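Local coordinates for CELL WALL surface anchor family protein (Streptococcus pneumoniae, PDB 3ZGH) that probably mediates pneumococcal adhesion to host cells by binding keratin 10 through the basic MSCRAMM-fold domain of a serine-rich repeat surface protein, at residues 37-41 with 79-84; 44-48 with 185-189; 84-90 with 175-179. One frame throughout, in Å; residues are numbered along the deposited sequence.

Contact 1: residues 37-41 with 79-84; sequences VDSVY and SMRPGY
Y41 lays its ring between V40 and M80 and drives one edge into the face of Y84. Its CG stands anti to the carbonyl carbon (chi1 -69°), which sends the ring out from the 37-41 turn toward residues 79-84. Beyond CB, CD1 on one rim comes 3.9 Å from S79 OG, and CE1 next to it lies near the S79 carbonyl oxygen. On the other rim CD2 and CE2 face Y84: CE2 hangs over the centre of that ring, and with planes 85° apart and centroids 4.8 Å apart the pair is T-shaped. M80 lies across one face of Y41, its CA 4.0 Å from the ring centroid in a CH-pi contact and its sulfur farther off, at an oblique angle. At the tip, Y41 OH accepts an almost straight bond from R81 N (3.1 Å, 175°), and a water joins the same hydroxyl to R81 NH1.

The Y84 hydroxyl donates to D38 OD2 at 2.6 Å, on the syn side but tilted out of the carboxylate plane. D38 OD1 takes two backbone donors, V40 N and Y41 N, which should hold the carboxylate in place; Y66 OH also bonds D38 OD2, and Y186 OH bonds Y84 OH. The bond from V40 N, two residues on, defines an Asx turn, which folds residues 38-41 toward 79-84, while R81 to Y84 forms a type I beta turn.

Contact 2: residues 44-48 with 185-189; sequences PIYYK and NYFNG
F187 pushes its ring against strand 43-53 and, together with Y186, makes the contact between a type I beta turn, N185 to N188, and residues 44-48. The turn is closed by N188 N bonding to N185 O at 2.9 Å. At its start, N185 OD1 accepts from F187 N over 2.9 Å, an Asx turn in which the donor stands well above the amide's carbonyl plane, 62° out of it. The same OD1 also accepts from A176 N, and N185 ND2 bonds P174 O, so OD1 is shared between the turn and A176 while ND2 holds P174.

Y186 CB meets I45 CG2 at 3.9 Å, the two side chains crossing at about a right angle, while I45 CD1 lies near the plane of the Y186 ring, at its edge. The hydroxyl at the far end is bonded to Y84 OH.

F187 has CG anti to the carbonyl carbon (chi1 -62°), which carries the ring from the turn to the strand. CE1 reaches I45 O at 3.7 Å and packs on I45 CG2, whereas CZ points at Y46 O, which lies in the ring plane at its edge. Over one face of F187 comes Y47 CD2, 3.8 Å from F187 CE1 and displaced toward the rim. The planes are 89° apart and the centroids 5.4 Å apart, a T-shaped pair in which Y47 supplies the edge.

Strand 43-53 runs between strands 28-38 and 57-65, with backbone bonds from I45 and Y47 to the former and from Y46 and K48 to the latter. The turn lies over this sheet: F187 also packs on V64 of strand 57-65 and on A176, and Y186 has a backbone bond to V37 of strand 28-38.

Contact 3: residues 84-90 with 175-179; sequences YSIYNSG and YAART
Residues 85-87 and 177-178 pair as short antiparallel strands, Y87 and A177 forming a hydrogen-bonded pair (Y87 N to A177 O 2.8 Å, A177 N to Y87 O 3.3 Å) and I86 and R178 the adjoining non-hydrogen-bonded pair. T179 N extends the ladder to S85 O at 3.0 Å, with the donor tilted from the carbonyl plane. Between these bonds, CA-H...O contacts fill in, such as A176 CA to Y87 O.

Y87 and A177 lie on the same face of the sheet. T179 reaches the Y87 ring with its methyl: CG2, anti to the carbonyl carbon, sits 3.6 Å from the ring centroid and only 10° off the normal, a CH-pi contact directly over the centre. The same methyl also packs on S85 CB and OG, and that OG bonds outside to Q143 and N145.

At the far end, Y175 has CG anti to its backbone nitrogen (chi1 178°) and sets its ring face against G90, with G90 CA 3.6 Å from the ring centroid and 8° off the normal. A water links S89 O to Y175 OH. Y84 adds a smaller touch, its CE1 meeting R178 CB at 3.8 Å, while the guanidinium of R178 leads away to a salt bridge with D180.

With strand 143-145 bonded along the other edge of 85-87, the arrangement is a small three-stranded antiparallel sheet, 85-87 central, within this MSCRAMM domain.

From the N terminus, residues 37-41, at the C-terminal part of strand 28-38 and beyond, open contact 1, and strand 43-53 opens contact 2 a few residues later. Contact 1 closes first, at 79-84, on the loop ahead of strand 85-87; contact 3 then begins at the shared Y84 and closes at 175-179. Contact 2 closes last, at 185-189. Contacts 1 and 2 therefore cross, contacts 1 and 3 run in series, and contact 3 lies wholly within the span of contact 2. Y186 physically joins all three, through V37 N, Y84 OH and A176 O. Together they tie strands 28-38 and 43-53, at one side of the seven-stranded sheet, to the small three-stranded sheet and its flanking loops.

Contact 1: residues 37-41 with 79-84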
ATOM      1  N   VAL A  37      12.696   1.442  -7.026  1.00 31.61           N
ATOM      2  CA  VAL A  37      13.407   2.517  -7.692  1.00 32.68           C
ATOM      3  C   VAL A  37      12.454   3.229  -8.629  1.00 31.78           C
ATOM      4  O   VAL A  37      11.828   2.608  -9.507  1.00 33.12           O
ATOM      5  CB  VAL A  37      14.628   1.974  -8.480  1.00 35.37           C
ATOM      6  CG1 VAL A  37      15.264   3.069  -9.368  1.00 37.60           C
ATOM      7  CG2 VAL A  37      15.660   1.397  -7.510  1.00 36.42           C
ATOM      8  N   ASP A  38      12.320   4.528  -8.439  1.00 30.50           N
ATOM      9  CA  ASP A  38      11.596   5.358  -9.418  1.00 31.56           C
ATOM     10  C   ASP A  38      12.499   5.537 -10.639  1.00 34.72           C
ATOM     11  O   ASP A  38      13.528   6.193 -10.530  1.00 35.54           O
ATOM     12  CB  ASP A  38      11.235   6.708  -8.790  1.00 30.86           C
ATOM     13  CG  ASP A  38      10.552   7.665  -9.758  1.00 32.29           C
ATOM     14  OD1 ASP A  38      11.045   7.858 -10.909  1.00 33.51           O
ATOM     15  OD2 ASP A  38       9.503   8.230  -9.350  1.00 32.13           O
ATOM     16  N   SER A  39      12.109   4.932 -11.774  1.00 37.60           N
ATOM     17  CA  SER A  39      12.876   4.920 -13.051  1.00 42.60           C
ATOM     18  C   SER A  39      13.118   6.288 -13.660  1.00 42.56           C
ATOM     19  O   SER A  39      14.059   6.482 -14.443  1.00 44.32           O
ATOM     20  CB  SER A  39      12.073   4.212 -14.154  1.00 48.63           C
ATOM     21  OG  SER A  39      11.710   2.900 -13.846  1.00 53.64           O
ATOM     22  N   VAL A  40      12.215   7.219 -13.386  1.00 41.67           N
ATOM     23  CA  VAL A  40      12.289   8.513 -14.032  1.00 41.87           C
ATOM     24  C   VAL A  40      13.294   9.390 -13.317  1.00 40.70           C
ATOM     25  O   VAL A  40      14.110  10.038 -13.953  1.00 43.27           O
ATOM     26  CB  VAL A  40      10.911   9.211 -14.068  1.00 43.16           C
ATOM     27  CG1 VAL A  40      11.024  10.611 -14.703  1.00 43.62           C
ATOM     28  CG2 VAL A  40       9.919   8.354 -14.839  1.00 45.29           C
ATOM     29  N   TYR A  41      13.221   9.432 -11.998  1.00 36.61           N
ATOM     30  CA  TYR A  41      14.082  10.323 -11.230  1.00 38.17           C
ATOM     31  C   TYR A  41      15.295   9.597 -10.619  1.00 40.30           C
ATOM     32  O   TYR A  41      16.159  10.231 -10.031  1.00 41.84           O
ATOM     33  CB  TYR A  41      13.250  11.077 -10.165  1.00 37.44           C
ATOM     34  CG  TYR A  41      12.313  12.070 -10.831  1.00 38.57           C
ATOM     35  CD1 TYR A  41      12.804  13.253 -11.366  1.00 42.77           C
ATOM     36  CD2 TYR A  41      10.965  11.784 -11.000  1.00 36.59           C
ATOM     37  CE1 TYR A  41      11.953  14.159 -12.027  1.00 43.50           C
ATOM     38  CE2 TYR A  41      10.103  12.689 -11.652  1.00 37.71           C
ATOM     39  CZ  TYR A  41      10.612  13.859 -12.164  1.00 41.09           C
ATOM     40  OH  TYR A  41       9.759  14.723 -12.804  1.00 42.30           O
ATOM     41  N   SER A  79      14.327  17.837  -7.991  1.00 47.77           N
ATOM     42  CA  SER A  79      14.119  18.077  -9.409  1.00 51.39           C
ATOM     43  C   SER A  79      12.799  17.453  -9.930  1.00 49.73           C
ATOM     44  O   SER A  79      12.502  17.512 -11.127  1.00 51.49           O
ATOM     45  CB  SER A  79      15.320  17.577 -10.218  1.00 56.71           C
ATOM     46  OG  SER A  79      15.257  16.185 -10.428  1.00 58.47           O
ATOM     47  N   MET A  80      12.010  16.871  -9.031  1.00 44.24           N
ATOM     48  CA  MET A  80      10.742  16.272  -9.440  1.00 39.35           C
ATOM     49  C   MET A  80       9.804  17.370  -9.895  1.00 37.25           C
ATOM     50  O   MET A  80       9.650  18.384  -9.233  1.00 38.80           O
ATOM     51  CB  MET A  80      10.106  15.465  -8.295  1.00 35.45           C
ATOM     52  CG  MET A  80       8.812  14.756  -8.695  1.00 32.09           C
ATOM     53  SD  MET A  80       8.182  13.797  -7.338  1.00 32.77           S
ATOM     54  CE  MET A  80       9.298  12.399  -7.259  1.00 31.38           C
ATOM     55  N   ARG A  81       9.222  17.219 -11.074  1.00 35.60           N
ATOM     56  CA  ARG A  81       8.251  18.205 -11.531  1.00 36.88           C
ATOM     57  C   ARG A  81       6.938  18.135 -10.717  1.00 36.62           C
ATOM     58  O   ARG A  81       6.491  17.046 -10.313  1.00 34.25           O
ATOM     59  CB  ARG A  81       8.031  18.075 -13.042  1.00 45.06           C
ATOM     60  CG  ARG A  81       7.178  16.910 -13.513  1.00 49.43           C
ATOM     61  CD  ARG A  81       7.048  16.885 -15.063  1.00 75.95           C
ATOM     62  NE  ARG A  81       5.663  16.647 -15.507  1.00 75.08           N
ATOM     63  CZ  ARG A  81       5.156  15.456 -15.830  1.00 72.69           C
ATOM     64  NH1 ARG A  81       5.898  14.357 -15.778  1.00 66.89           N
ATOM     65  NH2 ARG A  81       3.885  15.360 -16.216  1.00 77.66           N
ATOM     66  N   PRO A  82       6.337  19.304 -10.428  1.00 40.73           N
ATOM     67  CA  PRO A  82       5.161  19.302  -9.546  1.00 38.24           C
ATOM     68  C   PRO A  82       4.016  18.459 -10.093  1.00 35.98           C
ATOM     69  O   PRO A  82       3.264  17.912  -9.289  1.00 36.79           O
ATOM     70  CB  PRO A  82       4.719  20.772  -9.514  1.00 43.37           C
ATOM     71  CG  PRO A  82       5.897  21.572  -9.973  1.00 47.91           C
ATOM     72  CD  PRO A  82       6.743  20.660 -10.842  1.00 46.71           C
ATOM     73  N   GLY A  83       3.845  18.403 -11.419  1.00 35.00           N
ATOM     74  CA  GLY A  83       2.751  17.647 -12.008  1.00 35.25           C
ATOM     75  C   GLY A  83       3.044  16.188 -12.345  1.00 36.22           C
ATOM     76  O   GLY A  83       2.155  15.504 -12.873  1.00 37.70           O
ATOM     77  N   TYR A  84       4.270  15.706 -12.072  1.00 33.82           N
ATOM     78  CA  TYR A  84       4.568  14.272 -12.131  1.00 32.92           C
ATOM     79  C   TYR A  84       3.582  13.591 -11.216  1.00 34.61           C
ATOM     80  O   TYR A  84       3.205  14.170 -10.210  1.00 35.22           O
ATOM     81  CB  TYR A  84       5.978  14.012 -11.583  1.00 33.62           C
ATOM     82  CG  TYR A  84       6.437  12.573 -11.523  1.00 33.03           C
ATOM     83  CD1 TYR A  84       6.622  11.828 -12.681  1.00 35.89           C
ATOM     84  CD2 TYR A  84       6.755  11.985 -10.314  1.00 33.08           C
ATOM     85  CE1 TYR A  84       7.095  10.512 -12.622  1.00 36.56           C
ATOM     86  CE2 TYR A  84       7.220  10.669 -10.238  1.00 32.81           C
ATOM     87  CZ  TYR A  84       7.398   9.949 -11.401  1.00 34.71           C
ATOM     88  OH  TYR A  84       7.880   8.659 -11.351  1.00 34.78           O
TER
HETATM   89  O   HOH W   1       8.465  13.840 -14.913  1.00 43.10           O

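Contact 2: residues 44-48 with 185-189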
ATOM      1  N   PRO A  44      15.188   6.255  -4.746  1.00 31.32           N
ATOM      2  CA  PRO A  44      14.381   5.202  -4.122  1.00 30.38           C
ATOM      3  C   PRO A  44      12.948   5.646  -3.919  1.00 28.42           C
ATOM      4  O   PRO A  44      12.681   6.833  -3.761  1.00 29.13           O
ATOM      5  CB  PRO A  44      15.038   5.004  -2.748  1.00 30.81           C
ATOM      6  CG  PRO A  44      16.439   5.552  -2.903  1.00 33.65           C
ATOM      7  CD  PRO A  44      16.287   6.712  -3.881  1.00 33.89           C
ATOM      8  N   ILE A  45      12.040   4.684  -3.895  1.00 26.43           N
ATOM      9  CA  ILE A  45      10.668   4.931  -3.471  1.00 25.08           C
ATOM     10  C   ILE A  45      10.398   3.816  -2.474  1.00 25.20           C
ATOM     11  O   ILE A  45      10.987   2.722  -2.603  1.00 26.48           O
ATOM     12  CB  ILE A  45       9.698   4.934  -4.675  1.00 24.23           C
ATOM     13  CG1 ILE A  45       8.275   5.339  -4.247  1.00 25.10           C
ATOM     14  CG2 ILE A  45       9.660   3.572  -5.378  1.00 24.81           C
ATOM     15  CD1 ILE A  45       7.385   5.647  -5.456  1.00 27.41           C
ATOM     16  N   TYR A  46       9.562   4.087  -1.476  1.00 23.78           N
ATOM     17  CA  TYR A  46       9.353   3.157  -0.385  1.00 23.83           C
ATOM     18  C   TYR A  46       7.886   2.815  -0.213  1.00 23.59           C
ATOM     19  O   TYR A  46       6.998   3.581  -0.667  1.00 24.40           O
ATOM     20  CB  TYR A  46       9.873   3.758   0.924  1.00 22.03           C
ATOM     21  CG  TYR A  46      11.317   4.199   0.838  1.00 24.69           C
ATOM     22  CD1 TYR A  46      12.338   3.319   1.153  1.00 27.11           C
ATOM     23  CD2 TYR A  46      11.667   5.502   0.407  1.00 25.96           C
ATOM     24  CE1 TYR A  46      13.690   3.696   1.077  1.00 28.75           C
ATOM     25  CE2 TYR A  46      13.027   5.889   0.312  1.00 28.66           C
ATOM     26  CZ  TYR A  46      14.026   4.968   0.674  1.00 29.67           C
ATOM     27  OH  TYR A  46      15.363   5.299   0.600  1.00 30.24           O
ATOM     28  N   TYR A  47       7.623   1.670   0.431  1.00 22.47           N
ATOM     29  CA  TYR A  47       6.279   1.429   0.953  1.00 21.30           C
ATOM     30  C   TYR A  47       6.344   1.003   2.407  1.00 21.23           C
ATOM     31  O   TYR A  47       7.396   0.549   2.931  1.00 24.56           O
ATOM     32  CB  TYR A  47       5.499   0.384   0.154  1.00 22.97           C
ATOM     33  CG  TYR A  47       5.957  -1.039   0.419  1.00 25.70           C
ATOM     34  CD1 TYR A  47       5.422  -1.775   1.482  1.00 29.98           C
ATOM     35  CD2 TYR A  47       6.955  -1.623  -0.353  1.00 26.29           C
ATOM     36  CE1 TYR A  47       5.878  -3.057   1.755  1.00 33.49           C
ATOM     37  CE2 TYR A  47       7.394  -2.917  -0.108  1.00 31.08           C
ATOM     38  CZ  TYR A  47       6.850  -3.622   0.960  1.00 34.84           C
ATOM     39  OH  TYR A  47       7.285  -4.898   1.223  1.00 37.81           O
ATOM     40  N   LYS A  48       5.203   1.198   3.064  1.00 21.88           N
ATOM     41  CA  LYS A  48       4.981   0.683   4.391  1.00 22.67           C
ATOM     42  C   LYS A  48       3.624  -0.030   4.344  1.00 23.88           C
ATOM     43  O   LYS A  48       2.669   0.472   3.735  1.00 24.98           O
ATOM     44  CB  LYS A  48       4.972   1.813   5.401  1.00 25.28           C
ATOM     45  CG  LYS A  48       4.637   1.357   6.830  1.00 29.52           C
ATOM     46  CD  LYS A  48       4.557   2.549   7.823  1.00 56.27           C
ATOM     47  CE  LYS A  48       5.937   3.121   8.120  1.00 65.57           C
ATOM     48  NZ  LYS A  48       5.931   4.271   9.093  1.00 74.21           N
ATOM     49  N   ASN A 185       6.153  -1.384 -12.728  1.00 37.99           N
ATOM     50  CA  ASN A 185       6.084  -1.304 -11.277  1.00 35.14           C
ATOM     51  C   ASN A 185       7.461  -0.983 -10.721  1.00 34.80           C
ATOM     52  O   ASN A 185       8.412  -1.749 -10.924  1.00 36.66           O
ATOM     53  CB  ASN A 185       5.590  -2.640 -10.715  1.00 35.96           C
ATOM     54  CG  ASN A 185       5.458  -2.627  -9.226  1.00 36.63           C
ATOM     55  OD1 ASN A 185       5.718  -1.615  -8.564  1.00 34.96           O
ATOM     56  ND2 ASN A 185       5.021  -3.754  -8.672  1.00 39.03           N
ATOM     57  N   TYR A 186       7.563   0.130 -10.008  1.00 33.35           N
ATOM     58  CA  TYR A 186       8.820   0.572  -9.406  1.00 32.44           C
ATOM     59  C   TYR A 186       9.375  -0.391  -8.314  1.00 31.74           C
ATOM     60  O   TYR A 186      10.567  -0.374  -8.030  1.00 30.66           O
ATOM     61  CB  TYR A 186       8.622   1.960  -8.806  1.00 30.02           C
ATOM     62  CG  TYR A 186       8.452   3.082  -9.843  1.00 29.80           C
ATOM     63  CD1 TYR A 186       8.877   2.924 -11.151  1.00 30.70           C
ATOM     64  CD2 TYR A 186       7.864   4.299  -9.489  1.00 28.44           C
ATOM     65  CE1 TYR A 186       8.746   3.939 -12.071  1.00 33.93           C
ATOM     66  CE2 TYR A 186       7.739   5.327 -10.401  1.00 29.63           C
ATOM     67  CZ  TYR A 186       8.171   5.148 -11.686  1.00 33.42           C
ATOM     68  OH  TYR A 186       8.042   6.174 -12.618  1.00 34.79           O
ATOM     69  N   PHE A 187       8.500  -1.200  -7.712  1.00 31.15           N
ATOM     70  CA  PHE A 187       8.918  -2.230  -6.755  1.00 31.59           C
ATOM     71  C   PHE A 187       9.235  -3.573  -7.424  1.00 37.03           C
ATOM     72  O   PHE A 187       9.547  -4.554  -6.739  1.00 40.28           O
ATOM     73  CB  PHE A 187       7.818  -2.443  -5.717  1.00 29.57           C
ATOM     74  CG  PHE A 187       7.531  -1.235  -4.912  1.00 28.71           C
ATOM     75  CD1 PHE A 187       8.494  -0.726  -4.038  1.00 28.44           C
ATOM     76  CD2 PHE A 187       6.306  -0.590  -5.024  1.00 27.36           C
ATOM     77  CE1 PHE A 187       8.239   0.413  -3.285  1.00 27.26           C
ATOM     78  CE2 PHE A 187       6.035   0.531  -4.264  1.00 25.27           C
ATOM     79  CZ  PHE A 187       7.001   1.054  -3.406  1.00 26.62           C
ATOM     80  N   ASN A 188       9.068  -3.616  -8.740  1.00 41.33           N
ATOM     81  CA  ASN A 188       9.359  -4.788  -9.580  1.00 56.69           C
ATOM     82  C   ASN A 188       9.027  -6.161  -9.004  1.00 66.98           C
ATOM     83  O   ASN A 188       9.874  -7.064  -9.036  1.00 69.62           O
ATOM     84  CB  ASN A 188      10.824  -4.788 -10.002  1.00 65.18           C
ATOM     85  CG  ASN A 188      11.072  -5.666 -11.231  1.00 75.68           C
ATOM     86  OD1 ASN A 188      10.124  -6.148 -11.861  1.00 80.74           O
ATOM     87  ND2 ASN A 188      12.347  -5.873 -11.571  1.00 81.04           N
ATOM     88  N   GLY A 189       7.798  -6.311  -8.501  1.00 79.10           N
ATOM     89  CA  GLY A 189       7.295  -7.565  -7.949  1.00 82.41           C
ATOM     90  C   GLY A 189       8.092  -8.175  -6.803  1.00 83.79           C
ATOM     91  O   GLY A 189       7.786  -9.288  -6.369  1.00 86.23           O
TER

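Contact 3: residues 84-90 with 175-179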
ATOM      1  N   TYR A  84       4.270  15.706 -12.072  1.00 33.82           N
ATOM      2  CA  TYR A  84       4.568  14.272 -12.131  1.00 32.92           C
ATOM      3  C   TYR A  84       3.582  13.591 -11.216  1.00 34.61           C
ATOM      4  O   TYR A  84       3.205  14.170 -10.210  1.00 35.22           O
ATOM      5  CB  TYR A  84       5.978  14.012 -11.583  1.00 33.62           C
ATOM      6  CG  TYR A  84       6.437  12.573 -11.523  1.00 33.03           C
ATOM      7  CD1 TYR A  84       6.622  11.828 -12.681  1.00 35.89           C
ATOM      8  CD2 TYR A  84       6.755  11.985 -10.314  1.00 33.08           C
ATOM      9  CE1 TYR A  84       7.095  10.512 -12.622  1.00 36.56           C
ATOM     10  CE2 TYR A  84       7.220  10.669 -10.238  1.00 32.81           C
ATOM     11  CZ  TYR A  84       7.398   9.949 -11.401  1.00 34.71           C
ATOM     12  OH  TYR A  84       7.880   8.659 -11.351  1.00 34.78           O
ATOM     13  N   SER A  85       3.165  12.369 -11.523  1.00 33.92           N
ATOM     14  CA  SER A  85       2.199  11.697 -10.670  1.00 34.35           C
ATOM     15  C   SER A  85       2.355  10.186 -10.672  1.00 30.64           C
ATOM     16  O   SER A  85       2.646   9.596 -11.732  1.00 31.53           O
ATOM     17  CB  SER A  85       0.770  12.049 -11.123  1.00 41.05           C
ATOM     18  OG  SER A  85      -0.150  11.655 -10.113  1.00 43.52           O
ATOM     19  N   ILE A  86       2.128   9.565  -9.514  1.00 26.53           N
ATOM     20  CA  ILE A  86       2.215   8.099  -9.400  1.00 29.46           C
ATOM     21  C   ILE A  86       0.939   7.453  -8.835  1.00 29.60           C
ATOM     22  O   ILE A  86       0.223   8.081  -8.062  1.00 29.19           O
ATOM     23  CB  ILE A  86       3.398   7.661  -8.506  1.00 28.89           C
ATOM     24  CG1 ILE A  86       3.292   8.291  -7.123  1.00 29.19           C
ATOM     25  CG2 ILE A  86       4.743   8.033  -9.154  1.00 30.16           C
ATOM     26  CD1 ILE A  86       4.222   7.643  -6.096  1.00 28.61           C
ATOM     27  N   TYR A  87       0.669   6.210  -9.249  1.00 30.32           N
ATOM     28  CA  TYR A  87      -0.370   5.358  -8.635  1.00 29.98           C
ATOM     29  C   TYR A  87       0.267   4.457  -7.576  1.00 30.47           C
ATOM     30  O   TYR A  87       1.457   4.144  -7.677  1.00 31.47           O
ATOM     31  CB  TYR A  87      -0.984   4.444  -9.683  1.00 29.37           C
ATOM     32  CG  TYR A  87      -1.794   5.123 -10.767  1.00 33.01           C
ATOM     33  CD1 TYR A  87      -2.828   5.997 -10.453  1.00 34.08           C
ATOM     34  CD2 TYR A  87      -1.555   4.844 -12.108  1.00 34.56           C
ATOM     35  CE1 TYR A  87      -3.597   6.575 -11.445  1.00 36.30           C
ATOM     36  CE2 TYR A  87      -2.304   5.421 -13.101  1.00 38.08           C
ATOM     37  CZ  TYR A  87      -3.321   6.292 -12.769  1.00 39.28           C
ATOM     38  OH  TYR A  87      -4.073   6.861 -13.769  1.00 43.87           O
ATOM     39  N   ASN A  88      -0.509   4.013  -6.571  1.00 29.37           N
ATOM     40  CA  ASN A  88      -0.033   2.990  -5.624  1.00 26.74           C
ATOM     41  C   ASN A  88      -0.724   1.628  -5.866  1.00 29.00           C
ATOM     42  O   ASN A  88      -0.598   0.708  -5.060  1.00 30.05           O
ATOM     43  CB  ASN A  88      -0.261   3.425  -4.174  1.00 27.09           C
ATOM     44  CG  ASN A  88      -1.746   3.463  -3.787  1.00 29.17           C
ATOM     45  OD1 ASN A  88      -2.636   3.499  -4.668  1.00 30.79           O
ATOM     46  ND2 ASN A  88      -2.016   3.519  -2.471  1.00 27.02           N
ATOM     47  N   SER A  89      -1.468   1.492  -6.959  1.00 32.00           N
ATOM     48  CA  SER A  89      -2.114   0.215  -7.226  1.00 35.60           C
ATOM     49  C   SER A  89      -2.076  -0.085  -8.700  1.00 37.81           C
ATOM     50  O   SER A  89      -2.138   0.828  -9.509  1.00 35.97           O
ATOM     51  CB  SER A  89      -3.561   0.206  -6.731  1.00 39.52           C
ATOM     52  OG  SER A  89      -4.273   1.282  -7.296  1.00 43.73           O
ATOM     53  N   GLY A  90      -1.947  -1.357  -9.051  1.00 43.73           N
ATOM     54  CA  GLY A  90      -1.991  -1.734 -10.458  1.00 51.78           C
ATOM     55  C   GLY A  90      -3.412  -1.882 -11.000  1.00 61.14           C
ATOM     56  O   GLY A  90      -4.388  -1.821 -10.264  1.00 64.85           O
ATOM     57  N   TYR A 175       2.989  -1.895  -5.241  1.00 26.32           N
ATOM     58  CA  TYR A 175       2.984  -1.411  -6.595  1.00 28.05           C
ATOM     59  C   TYR A 175       3.107   0.110  -6.568  1.00 27.93           C
ATOM     60  O   TYR A 175       2.485   0.781  -5.756  1.00 28.24           O
ATOM     61  CB  TYR A 175       1.687  -1.827  -7.285  1.00 31.21           C
ATOM     62  CG  TYR A 175       1.564  -1.321  -8.716  1.00 37.38           C
ATOM     63  CD1 TYR A 175       1.952  -2.098  -9.796  1.00 41.28           C
ATOM     64  CD2 TYR A 175       1.067  -0.057  -8.971  1.00 39.55           C
ATOM     65  CE1 TYR A 175       1.833  -1.602 -11.125  1.00 46.42           C
ATOM     66  CE2 TYR A 175       0.945   0.436 -10.262  1.00 44.49           C
ATOM     67  CZ  TYR A 175       1.326  -0.330 -11.333  1.00 48.20           C
ATOM     68  OH  TYR A 175       1.176   0.211 -12.605  1.00 52.92           O
ATOM     69  N   ALA A 176       3.910   0.649  -7.470  1.00 28.27           N
ATOM     70  CA  ALA A 176       3.941   2.078  -7.694  1.00 27.88           C
ATOM     71  C   ALA A 176       4.353   2.255  -9.133  1.00 30.60           C
ATOM     72  O   ALA A 176       5.218   1.539  -9.623  1.00 32.39           O
ATOM     73  CB  ALA A 176       4.931   2.739  -6.764  1.00 25.43           C
ATOM     74  N   ALA A 177       3.700   3.171  -9.836  1.00 31.01           N
ATOM     75  CA  ALA A 177       4.038   3.427 -11.220  1.00 31.42           C
ATOM     76  C   ALA A 177       3.667   4.858 -11.570  1.00 31.70           C
ATOM     77  O   ALA A 177       2.714   5.410 -11.013  1.00 31.55           O
ATOM     78  CB  ALA A 177       3.295   2.470 -12.127  1.00 32.93           C
ATOM     79  N   ARG A 178       4.374   5.451 -12.534  1.00 33.68           N
ATOM     80  CA  ARG A 178       3.999   6.779 -12.980  1.00 34.97           C
ATOM     81  C   ARG A 178       2.737   6.592 -13.786  1.00 35.59           C
ATOM     82  O   ARG A 178       2.540   5.526 -14.411  1.00 36.37           O
ATOM     83  CB  ARG A 178       5.108   7.431 -13.786  1.00 39.34           C
ATOM     84  CG  ARG A 178       5.549   6.680 -15.036  1.00 47.09           C
ATOM     85  CD  ARG A 178       6.673   7.458 -15.715  1.00 54.84           C
ATOM     86  NE  ARG A 178       7.477   6.632 -16.614  1.00 63.95           N
ATOM     87  CZ  ARG A 178       7.431   6.670 -17.940  1.00 72.28           C
ATOM     88  NH1 ARG A 178       6.612   7.499 -18.587  1.00 70.53           N
ATOM     89  NH2 ARG A 178       8.221   5.862 -18.630  1.00 81.11           N
ATOM     90  N   THR A 179       1.880   7.617 -13.800  1.00 37.25           N
ATOM     91  CA  THR A 179       0.510   7.436 -14.283  1.00 37.84           C
ATOM     92  C   THR A 179       0.431   7.200 -15.782  1.00 42.01           C
ATOM     93  O   THR A 179      -0.536   6.613 -16.246  1.00 47.16           O
ATOM     94  CB  THR A 179      -0.391   8.628 -13.903  1.00 36.17           C
ATOM     95  OG1 THR A 179       0.238   9.832 -14.330  1.00 35.78           O
ATOM     96  CG2 THR A 179      -0.585   8.684 -12.386  1.00 35.63           C
TER
HETATM   97  O   HOH W   2      -1.967   0.972 -12.394  1.00 53.16           O